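PDB 4ZTK: cell division protein FtsI/penicillin binding protein 2 from Legionella pneumophila subsp. pneumophila ATCC 43290, which probably cross-links peptidoglycan stems as the D,D-transpeptidase of the septal cell wall, through a penicillin-binding transpeptidase domain of the beta-lactamase clan. Local coordinates for residues A[22-27]-A[304-309]; A[45-50]-A[57-62]. All coordinates share one frame; numbering follows the deposited sequence.

Contact 1 (A[22-27]-A[304-309])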
loop_
_atom_site.group_PDB
_atom_site.type_symbol
_atom_site.label_atom_id
_atom_site.label_comp_id
_atom_site.label_asym_id
_atom_site.label_seq_id
_atom_site.Cartn_x
_atom_site.Cartn_y
_atom_site.Cartn_z
ATOM N N PRO A 22 21.482 -7.329 2.302
ATOM C CA PRO A 22 22.399 -6.185 2.387
ATOM C C PRO A 22 22.404 -5.279 1.153
ATOM O O PRO A 22 22.556 -4.067 1.301
ATOM C CB PRO A 22 23.774 -6.844 2.581
ATOM C CG PRO A 22 23.583 -8.284 2.226
ATOM C CD PRO A 22 22.170 -8.601 2.575
ATOM N N ARG A 23 22.248 -5.849 -0.036
ATOM C CA ARG A 23 22.175 -5.046 -1.255
ATOM C C ARG A 23 20.885 -4.219 -1.294
ATOM O O ARG A 23 20.902 -3.030 -1.630
ATOM C CB ARG A 23 22.259 -5.936 -2.495
ATOM C CG ARG A 23 22.243 -5.167 -3.807
ATOM C CD ARG A 23 21.573 -5.967 -4.918
ATOM N NE ARG A 23 21.550 -5.236 -6.184
ATOM C CZ ARG A 23 20.770 -5.549 -7.214
ATOM N NH1 ARG A 23 19.937 -6.579 -7.130
ATOM N NH2 ARG A 23 20.817 -4.827 -8.327
HETATM N N MSE A 24 19.766 -4.851 -0.953
HETATM C CA MSE A 24 18.484 -4.151 -0.932
HETATM C C MSE A 24 18.461 -3.113 0.179
HETATM O O MSE A 24 17.948 -2.008 -0.000
HETATM C CB MSE A 24 17.322 -5.128 -0.746
HETATM C CG MSE A 24 17.043 -6.033 -1.935
HETATM SE SE MSE A 24 16.676 -5.084 -3.604
HETATM C CE MSE A 24 15.571 -3.618 -2.938
ATOM N N GLN A 25 19.028 -3.479 1.327
ATOM C CA GLN A 25 19.052 -2.604 2.491
ATOM C C GLN A 25 19.764 -1.291 2.200
ATOM O O GLN A 25 19.286 -0.219 2.565
ATOM C CB GLN A 25 19.728 -3.303 3.670
ATOM C CG GLN A 25 19.696 -2.494 4.945
ATOM C CD GLN A 25 18.280 -2.210 5.409
ATOM O OE1 GLN A 25 17.352 -2.949 5.091
ATOM N NE2 GLN A 25 18.109 -1.135 6.165
ATOM N N GLN A 26 20.910 -1.382 1.539
ATOM C CA GLN A 26 21.695 -0.202 1.214
ATOM C C GLN A 26 20.954 0.708 0.235
ATOM O O GLN A 26 21.000 1.931 0.356
ATOM C CB GLN A 26 23.054 -0.619 0.658
ATOM C CG GLN A 26 23.995 0.531 0.423
ATOM C CD GLN A 26 25.448 0.107 0.467
ATOM O OE1 GLN A 26 25.920 -0.447 1.464
ATOM N NE2 GLN A 26 26.166 0.361 -0.618
ATOM N N ILE A 27 20.266 0.105 -0.728
ATOM C CA ILE A 27 19.426 0.855 -1.659
ATOM C C ILE A 27 18.354 1.676 -0.940
ATOM O O ILE A 27 18.238 2.882 -1.157
ATOM C CB ILE A 27 18.745 -0.076 -2.678
ATOM C CG1 ILE A 27 19.787 -0.661 -3.633
ATOM C CG2 ILE A 27 17.655 0.674 -3.449
ATOM C CD1 ILE A 27 19.225 -1.683 -4.608
ATOM N N ARG A 304 9.612 4.312 -7.449
ATOM C CA ARG A 304 10.236 4.185 -8.763
ATOM C C ARG A 304 11.761 4.093 -8.681
ATOM O O ARG A 304 12.375 3.236 -9.320
ATOM C CB ARG A 304 9.843 5.361 -9.655
ATOM C CG ARG A 304 10.472 5.321 -11.047
ATOM C CD ARG A 304 10.291 6.642 -11.780
ATOM N NE ARG A 304 10.753 6.568 -13.163
ATOM C CZ ARG A 304 11.193 7.610 -13.863
ATOM N NH1 ARG A 304 11.246 8.816 -13.311
ATOM N NH2 ARG A 304 11.588 7.445 -15.119
ATOM N N ASN A 305 12.367 4.978 -7.896
ATOM C CA ASN A 305 13.824 5.005 -7.783
ATOM C C ASN A 305 14.378 3.734 -7.150
ATOM O O ASN A 305 15.395 3.212 -7.590
ATOM C CB ASN A 305 14.298 6.242 -7.013
ATOM C CG ASN A 305 13.985 7.536 -7.742
ATOM O OD1 ASN A 305 13.873 7.561 -8.968
ATOM N ND2 ASN A 305 13.842 8.621 -6.987
ATOM N N VAL A 306 13.708 3.241 -6.113
ATOM C CA VAL A 306 14.139 2.005 -5.469
ATOM C C VAL A 306 13.990 0.834 -6.436
ATOM O O VAL A 306 14.895 0.011 -6.576
ATOM C CB VAL A 306 13.339 1.724 -4.183
ATOM C CG1 VAL A 306 13.654 0.335 -3.651
ATOM C CG2 VAL A 306 13.644 2.783 -3.136
ATOM N N ALA A 307 12.845 0.781 -7.109
ATOM C CA ALA A 307 12.556 -0.261 -8.089
ATOM C C ALA A 307 13.589 -0.308 -9.208
ATOM O O ALA A 307 14.030 -1.382 -9.606
ATOM C CB ALA A 307 11.159 -0.075 -8.665
HETATM N N MSE A 308 13.975 0.854 -9.720
HETATM C CA MSE A 308 14.980 0.890 -10.777
HETATM C C MSE A 308 16.344 0.429 -10.275
HETATM O O MSE A 308 17.067 -0.265 -10.985
HETATM C CB MSE A 308 15.058 2.273 -11.421
HETATM C CG MSE A 308 13.912 2.528 -12.389
HETATM SE SE MSE A 308 13.849 4.336 -13.084
HETATM C CE MSE A 308 15.578 4.371 -13.997
ATOM N N ASP A 309 16.680 0.799 -9.042
ATOM C CA ASP A 309 17.914 0.334 -8.409
ATOM C C ASP A 309 17.902 -1.178 -8.206
ATOM O O ASP A 309 18.891 -1.854 -8.476
ATOM C CB ASP A 309 18.114 1.016 -7.053
ATOM C CG ASP A 309 18.733 2.392 -7.174
ATOM O OD1 ASP A 309 18.735 2.949 -8.291
ATOM O OD2 ASP A 309 19.213 2.918 -6.145
#
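I27 pushes its branched side chain against D309 and V306, and this is where helices 22-38 and 295-310 pack closely. Its CG2 sits 3.6 Å from CB of D309, and CD1 of I27 reaches the same CB at 3.8 Å, so the aspartate CB rests against both methyls, which approach it from one side; the isoleucine and aspartate chains run by one another, pointing opposite ways. CG2 of I27 also meets CG1 of V306 at 4.0 Å, a methyl that chi1 of 171° brings to the isoleucine by placing it opposite the valine's backbone N. M24, a selenomethionine, adds only a marginal touch: its CE lies 4.5 Å from V306 CG1. On the sheet side, M24 rests on Y274 and V306 on L276 of strand 274-281.

The solvent side is much looser. R23 reaches over with a chain bent at chi2 and leaves NH2 3.5 Å from the carbonyl O of D309, an oblique approach without a hydrogen bond; the same NH2 has a weak bond to S312. D309 OD2 likewise turns to Q31, further along helix 22-38, through a weak bond. No hydrogen bond links the two segments, whose axes come no nearer than 10.4 Å and run roughly antiparallel, at 149°. N- and C-terminal helices lying side by side on one face of a five-stranded antiparallel sheet are characteristic of the transpeptidase fold shared by penicillin-binding proteins and serine beta-lactamases.

Contact 2 (A[45-50]-A[57-62])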
loop_
_atom_site.group_PDB
_atom_site.type_symbol
_atom_site.label_atom_id
_atom_site.label_comp_id
_atom_site.label_asym_id
_atom_site.label_seq_id
_atom_site.Cartn_x
_atom_site.Cartn_y
_atom_site.Cartn_z
ATOM N N VAL A 45 9.689 5.926 5.647
ATOM C CA VAL A 45 10.098 4.535 5.733
ATOM C C VAL A 45 9.912 3.854 4.384
ATOM O O VAL A 45 8.968 4.157 3.655
ATOM C CB VAL A 45 9.295 3.781 6.824
ATOM C CG1 VAL A 45 7.793 3.963 6.610
ATOM C CG2 VAL A 45 9.662 2.293 6.858
ATOM N N ILE A 46 10.837 2.962 4.042
ATOM C CA ILE A 46 10.679 2.086 2.891
ATOM C C ILE A 46 10.887 0.639 3.317
ATOM O O ILE A 46 11.834 0.321 4.041
ATOM C CB ILE A 46 11.687 2.407 1.777
ATOM C CG1 ILE A 46 11.521 3.848 1.297
ATOM C CG2 ILE A 46 11.508 1.446 0.612
ATOM C CD1 ILE A 46 12.587 4.270 0.314
ATOM N N ALA A 47 10.004 -0.239 2.862
ATOM C CA ALA A 47 10.161 -1.660 3.121
ATOM C C ALA A 47 10.060 -2.446 1.823
ATOM O O ALA A 47 9.304 -2.077 0.921
ATOM C CB ALA A 47 9.127 -2.143 4.133
ATOM N N ILE A 48 10.850 -3.509 1.728
ATOM C CA ILE A 48 10.797 -4.426 0.596
ATOM C C ILE A 48 10.499 -5.817 1.129
ATOM O O ILE A 48 11.001 -6.198 2.176
ATOM C CB ILE A 48 12.136 -4.493 -0.161
ATOM C CG1 ILE A 48 12.747 -3.098 -0.335
ATOM C CG2 ILE A 48 11.960 -5.203 -1.500
ATOM C CD1 ILE A 48 11.983 -2.202 -1.227
ATOM N N ALA A 49 9.668 -6.567 0.415
ATOM C CA ALA A 49 9.346 -7.927 0.814
ATOM C C ALA A 49 9.449 -8.866 -0.378
ATOM O O ALA A 49 9.298 -8.452 -1.529
ATOM C CB ALA A 49 7.941 -8.001 1.426
ATOM N N ASP A 50 9.704 -10.135 -0.089
ATOM C CA ASP A 50 9.805 -11.163 -1.116
ATOM C C ASP A 50 8.419 -11.726 -1.441
ATOM O O ASP A 50 7.726 -12.224 -0.557
ATOM C CB ASP A 50 10.760 -12.271 -0.648
ATOM C CG ASP A 50 10.611 -13.546 -1.444
ATOM O OD1 ASP A 50 11.118 -13.604 -2.584
ATOM O OD2 ASP A 50 9.987 -14.494 -0.926
ATOM N N ILE A 57 12.761 -8.143 3.344
ATOM C CA ILE A 57 14.159 -8.301 2.956
ATOM C C ILE A 57 14.922 -6.983 3.009
ATOM O O ILE A 57 16.136 -6.953 2.822
ATOM C CB ILE A 57 14.308 -8.928 1.558
ATOM C CG1 ILE A 57 13.697 -8.018 0.494
ATOM C CG2 ILE A 57 13.673 -10.310 1.527
ATOM C CD1 ILE A 57 13.801 -8.578 -0.902
ATOM N N ALA A 58 14.201 -5.897 3.258
ATOM C CA ALA A 58 14.828 -4.609 3.524
ATOM C C ALA A 58 13.846 -3.683 4.226
ATOM O O ALA A 58 12.639 -3.719 3.965
ATOM C CB ALA A 58 15.339 -3.977 2.240
ATOM N N PHE A 59 14.377 -2.854 5.117
ATOM C CA PHE A 59 13.569 -1.945 5.914
ATOM C C PHE A 59 14.463 -0.797 6.357
ATOM O O PHE A 59 15.462 -1.016 7.035
ATOM C CB PHE A 59 13.021 -2.682 7.139
ATOM C CG PHE A 59 12.009 -1.897 7.931
ATOM C CD1 PHE A 59 12.404 -0.867 8.771
ATOM C CD2 PHE A 59 10.664 -2.208 7.853
ATOM C CE1 PHE A 59 11.474 -0.151 9.499
ATOM C CE2 PHE A 59 9.726 -1.495 8.582
ATOM C CZ PHE A 59 10.133 -0.465 9.405
ATOM N N ALA A 60 14.120 0.425 5.969
ATOM C CA ALA A 60 14.872 1.588 6.430
ATOM C C ALA A 60 13.958 2.771 6.703
ATOM O O ALA A 60 12.965 2.978 6.001
ATOM C CB ALA A 60 15.945 1.972 5.426
ATOM N N GLU A 61 14.300 3.542 7.726
ATOM C CA GLU A 61 13.551 4.750 8.049
ATOM C C GLU A 61 14.491 5.906 8.369
ATOM O O GLU A 61 15.640 5.698 8.753
ATOM C CB GLU A 61 12.585 4.501 9.215
ATOM C CG GLU A 61 13.263 4.141 10.530
ATOM C CD GLU A 61 12.271 3.757 11.620
ATOM O OE1 GLU A 61 12.603 2.876 12.444
ATOM O OE2 GLU A 61 11.164 4.333 11.658
ATOM N N SER A 62 13.992 7.123 8.197
ATOM C CA SER A 62 14.745 8.328 8.508
ATOM C C SER A 62 13.796 9.336 9.138
ATOM O O SER A 62 12.686 9.535 8.640
ATOM C CB SER A 62 15.358 8.915 7.237
ATOM O OG SER A 62 16.166 10.043 7.527
#
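V45 and F59 meet diagonally across an antiparallel beta hairpin, strands 43-49 and 56-63, at one edge of the five-stranded sheet of the transpeptidase domain. V45 can be followed outward: its CB lies 4.1 Å from CB of E61, its non-hydrogen-bonded partner, and CG2, held anti to the backbone N, passes O of A60 at 3.5 Å and goes over one face of the F59 ring in a CH-pi contact. That methyl stands 4.2 Å from the ring centroid, offset toward the rim and closest to CZ among the ring atoms. A47 adds its CB beside CD2 of the same ring, and I189 of helix 189-200 packs on this side too. E61 takes its carboxylate away to S70 and the backbone N of W71.

The other face carries I46, I48, A58 and A60, turned toward helix 22-38, where V28 touches both isoleucines. Here CG1 of I48 lies against CB of A58 at 3.8 Å. The hydrogen-bonded pair I46 and A60 is joined by two straight bonds, I46 N to A60 O at 2.9 Å and A60 N to I46 O. Toward the turn the pairing changes into a classic beta bulge, with I57 and A58 both opposite I48. The carbonyl of I48 therefore accepts two N-H groups: I57 N lies 2.9 Å from I48 O, tilted 31° from the carbonyl plane. A58 N lies 3.4 Å from I48 O, a weak bond.

Overall arrangement
Contact 1 and contact 2 have centres about 9 Å apart, on the same side of the chain's centre. Helix 22-38 comes first, strands 43-49 and 56-63 follow, and helix 295-310 closes the chain, so contact 2 is nested inside the long loop that contact 1 closes. The two touch directly: Q25 NE2 probably donates a hydrogen bond to O of F59 at 2.8 Å, and M24 CB packs on A58 CB. Strand 43-49 pairs next with 274-281, the strand beneath both terminal helices. Chain ends and hairpin thus build one flank of the transpeptidase domain, while strand 246-253, with a probable K(T/S)G-type motif, forms the sheet's opposite edge.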